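Local atomic coordinates of Afp2 (Serratia entomophila, PDB entry 6RBN), a protein that forms, with related subunits, the sheath around the inner tube of the anti-feeding prophage, a contractile particle that probably injects its cargo. Residues Q218-N223 with R239-S244; R125-F130 with V252-N257; K134-G139 with V158-G163; A179-T184 with K192-Q197. All coordinates share one frame; numbering follows the deposited sequence.

Overall arrangement
Contact 2 is the buried one: it joins strand 127-129 of the six-stranded sheet to helix 250-267, and its charges reach a neighbouring Afp3 subunit. Contact 3, about 22 Å from it between centres, is a surface meeting of two loops built on aromatic faces. Contacts 1 and 4 are partly buried and intermediate in chemistry, the former relying on an amide bonded to backbone, the latter on a helix face covered by proline and glutamine. Contacts 1, 3 and 4 are all nested within the chain loop that contact 2 closes. Leu241 packs on Phe130, linking contacts 1 and 2, while Leu129 and Arg254 of contact 2 both touch Ile181 of contact 4.

Contact 1: Q218-N223 with R239-S244; sequences QGKALN and RTLEDS
Asn223 and Arg239 tie two irregular loops together in a partly buried contact of side chain with backbone, one loop following helix 210-216 and the other preceding helix 250-267. The Asn223 amide uses both its ends on a single residue. Its OD1 accepts from Arg239 N at 3.1 Å, and its ND2 donates to Arg239 O, which lies almost in the amide plane. The two bonds together would hold the amide's rotation, and the side chain pairs with the backbone N and O of one residue much as another peptide group could; asparagine suits it by offering an acceptor and a donor on one short, flat group. Beside it, Ala221 CB is small enough to lie 3.7 Å from Arg239 CB and 3.3 Å from Thr240 O. Farther on, Leu241 CD2 reaches Lys220 CB at 4.0 Å, while Lys220 NZ goes on to bond Met147 O and Tyr150 O. Arg239 NH1 reaches forward along its own loop to Asp243 OD1, 2.9 Å away and in the guanidinium plane; its NE pairs with Glu342. Gly219, with a positive phi of 78°, takes the second position of a type II' beta turn from Gln218 to Ala221, a place characteristically held by glycine.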
loop_
_atom_site.group_PDB
_atom_site.type_symbol
_atom_site.label_atom_id
_atom_site.label_comp_id
_atom_site.label_asym_id
_atom_site.label_seq_id
_atom_site.Cartn_x
_atom_site.Cartn_y
_atom_site.Cartn_z
ATOM N N GLN C 218 57.770 -74.034 -37.902
ATOM C CA GLN C 218 58.507 -72.976 -37.231
ATOM C C GLN C 218 59.085 -72.018 -38.263
ATOM O O GLN C 218 59.228 -72.348 -39.441
ATOM C CB GLN C 218 59.615 -73.564 -36.347
ATOM C CG GLN C 218 60.659 -74.416 -37.080
ATOM C CD GLN C 218 61.859 -73.624 -37.577
ATOM O OE1 GLN C 218 62.255 -72.627 -36.973
ATOM N NE2 GLN C 218 62.441 -74.066 -38.684
ATOM N N GLY C 219 59.424 -70.824 -37.804
ATOM C CA GLY C 219 60.135 -69.901 -38.669
ATOM C C GLY C 219 59.212 -69.228 -39.663
ATOM O O GLY C 219 58.453 -68.315 -39.318
ATOM N N LYS C 220 59.271 -69.664 -40.924
ATOM C CA LYS C 220 58.582 -68.926 -41.973
ATOM C C LYS C 220 57.387 -69.696 -42.533
ATOM O O LYS C 220 56.803 -69.279 -43.539
ATOM C CB LYS C 220 59.567 -68.543 -43.072
ATOM C CG LYS C 220 60.570 -67.507 -42.594
ATOM C CD LYS C 220 61.590 -67.151 -43.652
ATOM C CE LYS C 220 60.972 -66.303 -44.741
ATOM N NZ LYS C 220 61.994 -65.844 -45.718
ATOM N N ALA C 221 57.032 -70.829 -41.916
ATOM C CA ALA C 221 55.653 -71.330 -41.903
ATOM C C ALA C 221 54.994 -71.641 -43.246
ATOM O O ALA C 221 54.190 -70.832 -43.719
ATOM C CB ALA C 221 54.775 -70.337 -41.150
ATOM N N LEU C 222 55.372 -72.746 -43.909
ATOM C CA LEU C 222 54.776 -73.117 -45.192
ATOM C C LEU C 222 53.262 -73.268 -45.239
ATOM O O LEU C 222 52.710 -73.081 -46.324
ATOM C CB LEU C 222 55.366 -74.426 -45.740
ATOM C CG LEU C 222 56.597 -74.366 -46.628
ATOM C CD1 LEU C 222 56.964 -75.751 -47.090
ATOM C CD2 LEU C 222 56.263 -73.539 -47.825
ATOM N N ASN C 223 52.586 -73.615 -44.135
ATOM C CA ASN C 223 51.109 -73.665 -44.049
ATOM C C ASN C 223 50.487 -74.629 -45.063
ATOM O O ASN C 223 49.851 -74.215 -46.033
ATOM C CB ASN C 223 50.485 -72.272 -44.187
ATOM C CG ASN C 223 50.683 -71.423 -42.962
ATOM O OD1 ASN C 223 50.563 -71.901 -41.839
ATOM N ND2 ASN C 223 50.979 -70.150 -43.169
ATOM N N ARG C 239 49.879 -69.792 -39.613
ATOM C CA ARG C 239 50.959 -68.914 -39.192
ATOM C C ARG C 239 51.403 -67.991 -40.325
ATOM O O ARG C 239 51.166 -68.252 -41.505
ATOM C CB ARG C 239 52.134 -69.746 -38.688
ATOM C CG ARG C 239 51.938 -70.363 -37.326
ATOM C CD ARG C 239 53.006 -71.398 -37.078
ATOM N NE ARG C 239 52.885 -72.038 -35.774
ATOM C CZ ARG C 239 53.688 -71.802 -34.748
ATOM N NH1 ARG C 239 54.720 -70.987 -34.890
ATOM N NH2 ARG C 239 53.495 -72.425 -33.597
ATOM N N THR C 240 52.075 -66.908 -39.946
ATOM C CA THR C 240 52.592 -65.908 -40.872
ATOM C C THR C 240 54.090 -66.123 -41.080
ATOM O O THR C 240 54.684 -67.070 -40.565
ATOM C CB THR C 240 52.326 -64.486 -40.367
ATOM O OG1 THR C 240 52.962 -64.300 -39.098
ATOM C CG2 THR C 240 50.851 -64.225 -40.224
ATOM N N LEU C 241 54.701 -65.212 -41.835
ATOM C CA LEU C 241 56.127 -65.271 -42.124
ATOM C C LEU C 241 56.996 -64.757 -40.986
ATOM O O LEU C 241 58.218 -64.917 -41.046
ATOM C CB LEU C 241 56.433 -64.485 -43.396
ATOM C CG LEU C 241 55.944 -65.115 -44.695
ATOM C CD1 LEU C 241 56.033 -64.144 -45.846
ATOM C CD2 LEU C 241 56.799 -66.313 -44.977
ATOM N N GLU C 242 56.413 -64.146 -39.958
ATOM C CA GLU C 242 57.154 -63.712 -38.781
ATOM C C GLU C 242 56.728 -64.546 -37.584
ATOM O O GLU C 242 55.548 -64.563 -37.224
ATOM C CB GLU C 242 56.933 -62.229 -38.491
ATOM C CG GLU C 242 57.689 -61.764 -37.260
ATOM C CD GLU C 242 57.536 -60.287 -36.988
ATOM O OE1 GLU C 242 56.859 -59.604 -37.775
ATOM O OE2 GLU C 242 58.089 -59.807 -35.979
ATOM N N ASP C 243 57.688 -65.228 -36.968
ATOM C CA ASP C 243 57.414 -66.051 -35.793
ATOM C C ASP C 243 57.787 -65.280 -34.530
ATOM O O ASP C 243 58.813 -65.510 -33.893
ATOM C CB ASP C 243 58.164 -67.374 -35.887
ATOM C CG ASP C 243 57.779 -68.338 -34.789
ATOM O OD1 ASP C 243 56.672 -68.910 -34.860
ATOM O OD2 ASP C 243 58.583 -68.527 -33.854
ATOM N N SER C 244 56.918 -64.339 -34.178
ATOM C CA SER C 244 57.047 -63.568 -32.956
ATOM C C SER C 244 55.848 -63.843 -32.061
ATOM O O SER C 244 54.862 -64.446 -32.484
ATOM C CB SER C 244 57.150 -62.069 -33.251
ATOM O OG SER C 244 55.956 -61.590 -33.841
#

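Contact 2: R125-F130 with V252-N257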
loop_
_atom_site.group_PDB
_atom_site.type_symbol
_atom_site.label_atom_id
_atom_site.label_comp_id
_atom_site.label_asym_id
_atom_site.label_seq_id
_atom_site.Cartn_x
_atom_site.Cartn_y
_atom_site.Cartn_z
ATOM N N ARG C 125 47.688 -51.844 -45.166
ATOM C CA ARG C 125 46.827 -52.734 -44.367
ATOM C C ARG C 125 46.346 -53.949 -45.156
ATOM O O ARG C 125 45.183 -54.346 -45.067
ATOM C CB ARG C 125 45.625 -51.984 -43.791
ATOM C CG ARG C 125 45.935 -50.749 -42.981
ATOM C CD ARG C 125 46.689 -51.052 -41.717
ATOM N NE ARG C 125 48.129 -50.890 -41.859
ATOM C CZ ARG C 125 49.007 -51.295 -40.951
ATOM N NH1 ARG C 125 48.580 -51.885 -39.849
ATOM N NH2 ARG C 125 50.304 -51.111 -41.140
ATOM N N ILE C 126 47.234 -54.535 -45.946
ATOM C CA ILE C 126 46.890 -55.663 -46.781
ATOM C C ILE C 126 47.503 -56.931 -46.199
ATOM O O ILE C 126 48.302 -56.892 -45.269
ATOM C CB ILE C 126 47.305 -55.421 -48.255
ATOM C CG1 ILE C 126 48.696 -54.783 -48.344
ATOM C CG2 ILE C 126 46.284 -54.552 -48.952
ATOM C CD1 ILE C 126 49.853 -55.735 -48.422
ATOM N N PHE C 127 47.112 -58.077 -46.746
ATOM C CA PHE C 127 47.663 -59.364 -46.343
ATOM C C PHE C 127 47.951 -60.171 -47.598
ATOM O O PHE C 127 47.060 -60.368 -48.426
ATOM C CB PHE C 127 46.700 -60.121 -45.428
ATOM C CG PHE C 127 47.291 -61.354 -44.818
ATOM C CD1 PHE C 127 48.146 -61.259 -43.734
ATOM C CD2 PHE C 127 47.004 -62.607 -45.328
ATOM C CE1 PHE C 127 48.696 -62.384 -43.169
ATOM C CE2 PHE C 127 47.555 -63.737 -44.767
ATOM C CZ PHE C 127 48.403 -63.623 -43.686
ATOM N N GLY C 128 49.189 -60.629 -47.738
ATOM C CA GLY C 128 49.602 -61.333 -48.934
ATOM C C GLY C 128 49.470 -62.841 -48.814
ATOM O O GLY C 128 49.659 -63.418 -47.752
ATOM N N LEU C 129 49.144 -63.474 -49.937
ATOM C CA LEU C 129 48.980 -64.923 -50.014
ATOM C C LEU C 129 49.908 -65.418 -51.119
ATOM O O LEU C 129 49.596 -65.280 -52.304
ATOM C CB LEU C 129 47.528 -65.291 -50.290
ATOM C CG LEU C 129 46.519 -64.859 -49.229
ATOM C CD1 LEU C 129 45.109 -65.169 -49.679
ATOM C CD2 LEU C 129 46.815 -65.519 -47.902
ATOM N N PHE C 130 51.046 -65.981 -50.735
ATOM C CA PHE C 130 52.100 -66.326 -51.679
ATOM C C PHE C 130 51.937 -67.786 -52.106
ATOM O O PHE C 130 50.867 -68.370 -51.931
ATOM C CB PHE C 130 53.456 -65.998 -51.058
ATOM C CG PHE C 130 53.569 -64.569 -50.629
ATOM C CD1 PHE C 130 53.575 -63.556 -51.566
ATOM C CD2 PHE C 130 53.686 -64.240 -49.292
ATOM C CE1 PHE C 130 53.676 -62.242 -51.181
ATOM C CE2 PHE C 130 53.794 -62.925 -48.902
ATOM C CZ PHE C 130 53.787 -61.927 -49.849
ATOM N N VAL C 252 45.225 -63.261 -35.768
ATOM C CA VAL C 252 45.452 -62.029 -35.019
ATOM C C VAL C 252 46.137 -60.953 -35.842
ATOM O O VAL C 252 46.219 -59.809 -35.384
ATOM C CB VAL C 252 46.268 -62.253 -33.731
ATOM C CG1 VAL C 252 45.659 -63.367 -32.905
ATOM C CG2 VAL C 252 47.717 -62.507 -34.025
ATOM N N ARG C 253 46.625 -61.270 -37.039
ATOM C CA ARG C 253 47.072 -60.198 -37.918
ATOM C C ARG C 253 45.907 -59.617 -38.707
ATOM O O ARG C 253 45.731 -58.397 -38.749
ATOM C CB ARG C 253 48.151 -60.675 -38.890
ATOM C CG ARG C 253 48.664 -59.507 -39.699
ATOM C CD ARG C 253 49.497 -58.650 -38.781
ATOM N NE ARG C 253 49.619 -57.264 -39.199
ATOM C CZ ARG C 253 48.805 -56.317 -38.754
ATOM N NH1 ARG C 253 47.864 -56.631 -37.884
ATOM N NH2 ARG C 253 48.932 -55.067 -39.149
ATOM N N ARG C 254 45.098 -60.481 -39.325
ATOM C CA ARG C 254 43.912 -60.034 -40.051
ATOM C C ARG C 254 42.845 -59.450 -39.142
ATOM O O ARG C 254 41.968 -58.734 -39.632
ATOM C CB ARG C 254 43.300 -61.181 -40.847
ATOM C CG ARG C 254 44.027 -61.524 -42.113
ATOM C CD ARG C 254 43.337 -62.667 -42.823
ATOM N NE ARG C 254 41.925 -62.389 -43.063
ATOM C CZ ARG C 254 41.449 -61.678 -44.078
ATOM N NH1 ARG C 254 42.271 -61.134 -44.961
ATOM N NH2 ARG C 254 40.146 -61.496 -44.200
ATOM N N LEU C 255 42.876 -59.759 -37.846
ATOM C CA LEU C 255 41.958 -59.104 -36.924
ATOM C C LEU C 255 42.301 -57.632 -36.778
ATOM O O LEU C 255 41.403 -56.788 -36.823
ATOM C CB LEU C 255 41.964 -59.815 -35.568
ATOM C CG LEU C 255 40.944 -59.502 -34.462
ATOM C CD1 LEU C 255 41.363 -58.385 -33.526
ATOM C CD2 LEU C 255 39.603 -59.159 -35.086
ATOM N N PHE C 256 43.585 -57.297 -36.626
ATOM C CA PHE C 256 43.913 -55.888 -36.436
ATOM C C PHE C 256 43.783 -55.110 -37.734
ATOM O O PHE C 256 43.437 -53.928 -37.701
ATOM C CB PHE C 256 45.323 -55.653 -35.876
ATOM C CG PHE C 256 45.508 -55.998 -34.414
ATOM C CD1 PHE C 256 44.638 -56.821 -33.721
ATOM C CD2 PHE C 256 46.483 -55.340 -33.693
ATOM C CE1 PHE C 256 44.835 -57.096 -32.388
ATOM C CE2 PHE C 256 46.670 -55.589 -32.355
ATOM C CZ PHE C 256 45.839 -56.463 -31.701
ATOM N N ASN C 257 44.045 -55.747 -38.878
ATOM C CA ASN C 257 43.852 -55.076 -40.159
ATOM C C ASN C 257 42.385 -54.767 -40.416
ATOM O O ASN C 257 42.073 -53.768 -41.065
ATOM C CB ASN C 257 44.408 -55.928 -41.297
ATOM C CG ASN C 257 45.906 -56.040 -41.253
ATOM O OD1 ASN C 257 46.600 -55.085 -40.923
ATOM N ND2 ASN C 257 46.422 -57.209 -41.599
#
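Arg125 meets Arg253 and Asn257 of helix 250-267 with the far half of its side chain. From CB the chain leaves with CG opposite the carbonyl carbon (chi1 -54°), then bends at chi2 and again at chi3, which carries CD to 4.1 Å from Asn257 OD1. CZ is 4.2 Å from Arg253 NH2, and NH1 lies at the edge of the Arg253 guanidinium, the two planes standing 62° apart. The two arginines gather round Glu14 of a neighbouring Afp3 subunit, which forms salt bridges with both, and Glu260 also pairs with Arg125; the carboxylates would offset the gathered positive charge. Within the helix, Asn257 ND2 lies 3.8 Å above the centre of the Arg253 guanidinium, asparagine being short and flat enough to fit beside both arginines. Phe127 supplies the apolar half, offering a flat face to a methylene: Arg254 CG lies 4.2 Å above its ring, toward the rim, and the arginine sends NH2 on to Asp185 and Thr27. Strand 127-129 runs between strands 102-105 and 156-157 of the mixed sheet; Ile126 faces helix 112-122, Leu129 touches Ala178 of helix 173-187, and helix 250-267 packs on the Phe127 side.

Contact 3: K134-G139 with V158-G163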
loop_
_atom_site.group_PDB
_atom_site.type_symbol
_atom_site.label_atom_id
_atom_site.label_comp_id
_atom_site.label_asym_id
_atom_site.label_seq_id
_atom_site.Cartn_x
_atom_site.Cartn_y
_atom_site.Cartn_z
ATOM N N LYS C 134 56.240 -75.359 -57.228
ATOM C CA LYS C 134 55.371 -76.237 -57.998
ATOM C C LYS C 134 55.934 -77.652 -58.059
ATOM O O LYS C 134 55.174 -78.615 -58.206
ATOM C CB LYS C 134 55.163 -75.653 -59.398
ATOM C CG LYS C 134 54.039 -76.287 -60.189
ATOM C CD LYS C 134 53.774 -75.525 -61.471
ATOM C CE LYS C 134 52.624 -76.150 -62.240
ATOM N NZ LYS C 134 52.331 -75.418 -63.500
ATOM N N GLU C 135 57.247 -77.797 -57.917
ATOM C CA GLU C 135 57.886 -79.098 -57.820
ATOM C C GLU C 135 57.720 -79.647 -56.406
ATOM O O GLU C 135 57.400 -78.921 -55.466
ATOM C CB GLU C 135 59.368 -78.997 -58.182
ATOM C CG GLU C 135 59.656 -78.600 -59.625
ATOM C CD GLU C 135 59.673 -77.096 -59.834
ATOM O OE1 GLU C 135 59.536 -76.353 -58.839
ATOM O OE2 GLU C 135 59.816 -76.657 -60.995
ATOM N N LYS C 136 57.946 -80.947 -56.258
ATOM C CA LYS C 136 57.813 -81.569 -54.951
ATOM C C LYS C 136 59.042 -81.288 -54.104
ATOM O O LYS C 136 60.175 -81.450 -54.562
ATOM C CB LYS C 136 57.596 -83.077 -55.076
ATOM C CG LYS C 136 57.347 -83.754 -53.736
ATOM C CD LYS C 136 57.177 -85.254 -53.861
ATOM C CE LYS C 136 55.811 -85.606 -54.406
ATOM N NZ LYS C 136 55.586 -87.076 -54.400
ATOM N N ILE C 137 58.810 -80.854 -52.868
ATOM C CA ILE C 137 59.890 -80.736 -51.900
ATOM C C ILE C 137 60.286 -82.135 -51.448
ATOM O O ILE C 137 59.425 -82.968 -51.135
ATOM C CB ILE C 137 59.450 -79.848 -50.730
ATOM C CG1 ILE C 137 59.115 -78.445 -51.230
ATOM C CG2 ILE C 137 60.531 -79.743 -49.706
ATOM C CD1 ILE C 137 58.484 -77.566 -50.183
ATOM N N ALA C 138 61.594 -82.402 -51.421
ATOM C CA ALA C 138 62.093 -83.767 -51.280
ATOM C C ALA C 138 61.921 -84.307 -49.865
ATOM O O ALA C 138 61.389 -85.407 -49.674
ATOM C CB ALA C 138 63.563 -83.826 -51.694
ATOM N N GLY C 139 62.364 -83.558 -48.863
ATOM C CA GLY C 139 62.416 -84.027 -47.490
ATOM C C GLY C 139 63.793 -83.938 -46.868
ATOM O O GLY C 139 63.905 -83.892 -45.636
ATOM N N VAL C 158 52.461 -68.551 -47.043
ATOM C CA VAL C 158 53.024 -69.160 -48.242
ATOM C C VAL C 158 52.106 -70.214 -48.856
ATOM O O VAL C 158 51.906 -70.194 -50.069
ATOM C CB VAL C 158 54.425 -69.727 -47.941
ATOM C CG1 VAL C 158 55.022 -70.356 -49.178
ATOM C CG2 VAL C 158 55.307 -68.615 -47.468
ATOM N N PHE C 159 51.554 -71.142 -48.056
ATOM C CA PHE C 159 50.577 -72.144 -48.514
ATOM C C PHE C 159 51.100 -73.046 -49.630
ATOM O O PHE C 159 50.790 -72.800 -50.790
ATOM C CB PHE C 159 49.262 -71.485 -48.940
ATOM C CG PHE C 159 48.559 -70.791 -47.825
ATOM C CD1 PHE C 159 47.830 -71.510 -46.897
ATOM C CD2 PHE C 159 48.634 -69.416 -47.697
ATOM C CE1 PHE C 159 47.186 -70.871 -45.866
ATOM C CE2 PHE C 159 47.989 -68.774 -46.674
ATOM C CZ PHE C 159 47.266 -69.501 -45.754
ATOM N N TYR C 160 51.968 -74.020 -49.298
ATOM C CA TYR C 160 52.730 -74.749 -50.319
ATOM C C TYR C 160 51.911 -75.540 -51.347
ATOM O O TYR C 160 52.006 -75.198 -52.539
ATOM C CB TYR C 160 53.788 -75.626 -49.637
ATOM C CG TYR C 160 54.325 -76.751 -50.495
ATOM C CD1 TYR C 160 55.132 -76.504 -51.591
ATOM C CD2 TYR C 160 54.042 -78.071 -50.178
ATOM C CE1 TYR C 160 55.614 -77.537 -52.365
ATOM C CE2 TYR C 160 54.527 -79.108 -50.939
ATOM C CZ TYR C 160 55.312 -78.835 -52.027
ATOM O OH TYR C 160 55.796 -79.871 -52.786
ATOM N N PRO C 161 51.144 -76.591 -51.002
ATOM C CA PRO C 161 50.800 -77.594 -52.027
ATOM C C PRO C 161 49.802 -77.133 -53.082
ATOM O O PRO C 161 48.698 -76.676 -52.782
ATOM C CB PRO C 161 50.179 -78.733 -51.204
ATOM C CG PRO C 161 50.504 -78.440 -49.798
ATOM C CD PRO C 161 50.516 -76.954 -49.724
ATOM N N TRP C 162 50.211 -77.280 -54.338
ATOM C CA TRP C 162 49.423 -76.832 -55.477
ATOM C C TRP C 162 48.193 -77.705 -55.680
ATOM O O TRP C 162 48.127 -78.846 -55.219
ATOM C CB TRP C 162 50.293 -76.841 -56.732
ATOM C CG TRP C 162 51.237 -75.689 -56.805
ATOM C CD1 TRP C 162 52.385 -75.529 -56.094
ATOM C CD2 TRP C 162 51.181 -74.595 -57.725
ATOM N NE1 TRP C 162 53.007 -74.362 -56.456
ATOM C CE2 TRP C 162 52.294 -73.776 -57.466
ATOM C CE3 TRP C 162 50.280 -74.213 -58.720
ATOM C CZ2 TRP C 162 52.533 -72.602 -58.165
ATOM C CZ3 TRP C 162 50.523 -73.046 -59.417
ATOM C CH2 TRP C 162 51.636 -72.253 -59.136
ATOM N N GLY C 163 47.205 -77.151 -56.381
ATOM C CA GLY C 163 45.971 -77.865 -56.615
ATOM C C GLY C 163 45.922 -78.543 -57.972
ATOM O O GLY C 163 46.699 -78.251 -58.876
#
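Lys134 and Trp162 have the nearest CA atoms of two irregular segments, 6.5 Å apart. Neither segment is helix or strand, and no ladder of backbone-to-backbone hydrogen bonds joins them; the backbones are bridged instead by a side chain. Tyr160 reaches across with its CG opposite its own backbone N (chi1 161°), bringing its OH to 3.2 Å from Ile137 N, from which it accepts a hydrogen bond with an N-H...O angle of 159°. A tyrosine suits this place because its long, rigid ring can span the gap and still present a polar end to the peptide group. Over one face of that ring lies Ile137 CD1, 3.8 Å from the centroid in a CH-pi contact, so the same residue is held through both its backbone and its branch. At the other end Lys134 lies across the Trp162 indole: CB is 4.1 Å from the centroid of the five-membered ring, and CG is above the middle of the indole. The extended chain carries NZ onward, and its cation-pi attraction to the six-membered ring, at 5.5 Å, is weak at most. Trp162 NE1 donates to Gly132 O, which fixes the indole's turn. Around this surface contact, Ile137 also rests on Phe212 and Tyr216 of helix 210-216, Trp162 packs on Pro173 at the start of helix 173-187, and Tyr160 shares a backbone hydrogen bond with Leu222.

Contact 4: A179-T184 with K192-Q197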
loop_
_atom_site.group_PDB
_atom_site.type_symbol
_atom_site.label_atom_id
_atom_site.label_comp_id
_atom_site.label_asym_id
_atom_site.label_seq_id
_atom_site.Cartn_x
_atom_site.Cartn_y
_atom_site.Cartn_z
ATOM N N ALA C 179 40.085 -68.829 -50.932
ATOM C CA ALA C 179 38.704 -69.282 -50.898
ATOM C C ALA C 179 38.288 -69.820 -49.542
ATOM O O ALA C 179 37.089 -69.864 -49.253
ATOM C CB ALA C 179 38.474 -70.362 -51.953
ATOM N N SER C 180 39.237 -70.242 -48.712
ATOM C CA SER C 180 38.910 -70.579 -47.336
ATOM C C SER C 180 38.814 -69.345 -46.455
ATOM O O SER C 180 38.184 -69.406 -45.397
ATOM C CB SER C 180 39.944 -71.544 -46.762
ATOM O OG SER C 180 41.206 -70.924 -46.651
ATOM N N ILE C 181 39.428 -68.234 -46.866
ATOM C CA ILE C 181 39.290 -66.977 -46.136
ATOM C C ILE C 181 37.889 -66.404 -46.318
ATOM O O ILE C 181 37.308 -65.846 -45.378
ATOM C CB ILE C 181 40.400 -66.000 -46.578
ATOM C CG1 ILE C 181 41.744 -66.434 -46.001
ATOM C CG2 ILE C 181 40.130 -64.570 -46.175
ATOM C CD1 ILE C 181 42.910 -65.659 -46.544
ATOM N N THR C 182 37.307 -66.576 -47.506
ATOM C CA THR C 182 35.973 -66.053 -47.788
ATOM C C THR C 182 34.910 -66.747 -46.947
ATOM O O THR C 182 34.051 -66.090 -46.347
ATOM C CB THR C 182 35.651 -66.229 -49.267
ATOM O OG1 THR C 182 36.676 -65.615 -50.038
ATOM C CG2 THR C 182 34.331 -65.570 -49.607
ATOM N N GLN C 183 34.957 -68.076 -46.886
ATOM C CA GLN C 183 33.974 -68.819 -46.116
ATOM C C GLN C 183 34.199 -68.698 -44.619
ATOM O O GLN C 183 33.261 -68.915 -43.846
ATOM C CB GLN C 183 33.991 -70.281 -46.542
ATOM C CG GLN C 183 33.453 -70.511 -47.933
ATOM C CD GLN C 183 33.554 -71.953 -48.359
ATOM O OE1 GLN C 183 34.183 -72.768 -47.689
ATOM N NE2 GLN C 183 32.904 -72.286 -49.463
ATOM N N THR C 184 35.413 -68.359 -44.190
ATOM C CA THR C 184 35.662 -68.143 -42.771
ATOM C C THR C 184 35.174 -66.770 -42.328
ATOM O O THR C 184 34.556 -66.644 -41.265
ATOM C CB THR C 184 37.152 -68.303 -42.475
ATOM O OG1 THR C 184 37.581 -69.596 -42.912
ATOM C CG2 THR C 184 37.427 -68.181 -40.989
ATOM N N LYS C 192 38.744 -65.649 -36.685
ATOM C CA LYS C 192 38.825 -67.097 -36.628
ATOM C C LYS C 192 39.748 -67.584 -37.738
ATOM O O LYS C 192 39.837 -66.966 -38.802
ATOM C CB LYS C 192 37.426 -67.722 -36.741
ATOM C CG LYS C 192 37.333 -69.198 -36.368
ATOM C CD LYS C 192 37.326 -70.088 -37.586
ATOM C CE LYS C 192 37.202 -71.542 -37.206
ATOM N NZ LYS C 192 38.410 -71.999 -36.479
ATOM N N ALA C 193 40.446 -68.685 -37.474
ATOM C CA ALA C 193 41.474 -69.160 -38.387
ATOM C C ALA C 193 40.856 -69.762 -39.645
ATOM O O ALA C 193 39.877 -70.504 -39.564
ATOM C CB ALA C 193 42.359 -70.195 -37.700
ATOM N N PRO C 194 41.432 -69.497 -40.818
ATOM C CA PRO C 194 40.914 -70.077 -42.061
ATOM C C PRO C 194 41.247 -71.546 -42.273
ATOM O O PRO C 194 41.081 -72.031 -43.394
ATOM C CB PRO C 194 41.595 -69.222 -43.141
ATOM C CG PRO C 194 42.014 -67.981 -42.455
ATOM C CD PRO C 194 42.385 -68.408 -41.081
ATOM N N ALA C 195 41.699 -72.274 -41.252
ATOM C CA ALA C 195 42.270 -73.599 -41.446
ATOM C C ALA C 195 41.228 -74.675 -41.734
ATOM O O ALA C 195 41.151 -75.170 -42.860
ATOM C CB ALA C 195 43.091 -73.991 -40.220
ATOM N N ASN C 196 40.365 -74.995 -40.773
ATOM C CA ASN C 196 39.486 -76.155 -40.910
ATOM C C ASN C 196 38.279 -75.918 -41.814
ATOM O O ASN C 196 37.335 -76.713 -41.768
ATOM C CB ASN C 196 39.009 -76.630 -39.538
ATOM C CG ASN C 196 40.054 -77.431 -38.810
ATOM O OD1 ASN C 196 40.707 -78.286 -39.396
ATOM N ND2 ASN C 196 40.221 -77.159 -37.525
ATOM N N GLN C 197 38.271 -74.864 -42.617
ATOM C CA GLN C 197 37.223 -74.672 -43.603
ATOM C C GLN C 197 37.523 -75.525 -44.827
ATOM O O GLN C 197 38.646 -75.518 -45.337
ATOM C CB GLN C 197 37.119 -73.201 -43.989
ATOM C CG GLN C 197 35.986 -72.913 -44.925
ATOM C CD GLN C 197 34.643 -73.136 -44.277
ATOM O OE1 GLN C 197 34.434 -72.778 -43.120
ATOM N NE2 GLN C 197 33.721 -73.735 -45.018
#
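Thr184 and Pro194 form the middle of a contact in which the loop that follows helix 173-187 folds back along the helix's side. The threonine is turned with OG1 opposite its carbonyl carbon (chi1 -56°), and this sets its two branches to different tasks. OG1 donates to Ser180 O, one turn earlier, at 2.6 Å and nearly in line with the carbonyl; that oxygen also takes the helical bond from Thr184 N. The methyl CG2 faces the loop, 3.5 Å from Lys192 O. Pro194 packs on the helix between Ile181 and the hydroxyls of Ser180 and Thr184: its CG lies 3.9 Å from Ile181 CG1, the two side chains pointing the same way. Ser180 holds its OG between backbone N and carbonyl carbon (chi1 66°), from where it bonds Ala177 O and lies 3.9 Å from Pro194 CB. Gln183 and Gln197 cross at about a right angle. Gln183 runs straight beyond CG, whereas Gln197 bends at chi2, laying its CG 3.7 Å from Gln183 CB; its NE2 donates a weak, bent hydrogen bond to Gln183 OE1 (2.9 Å). Glutamine is long enough to pack its methylenes and still join amide to amide. The chemistry is therefore mostly van der Waals: hydroxyls already bonded to helix carbonyls can lie against proline and glutamine carbons, alongside Ile181 CG1, Thr184 CG2 and Gln183 CB.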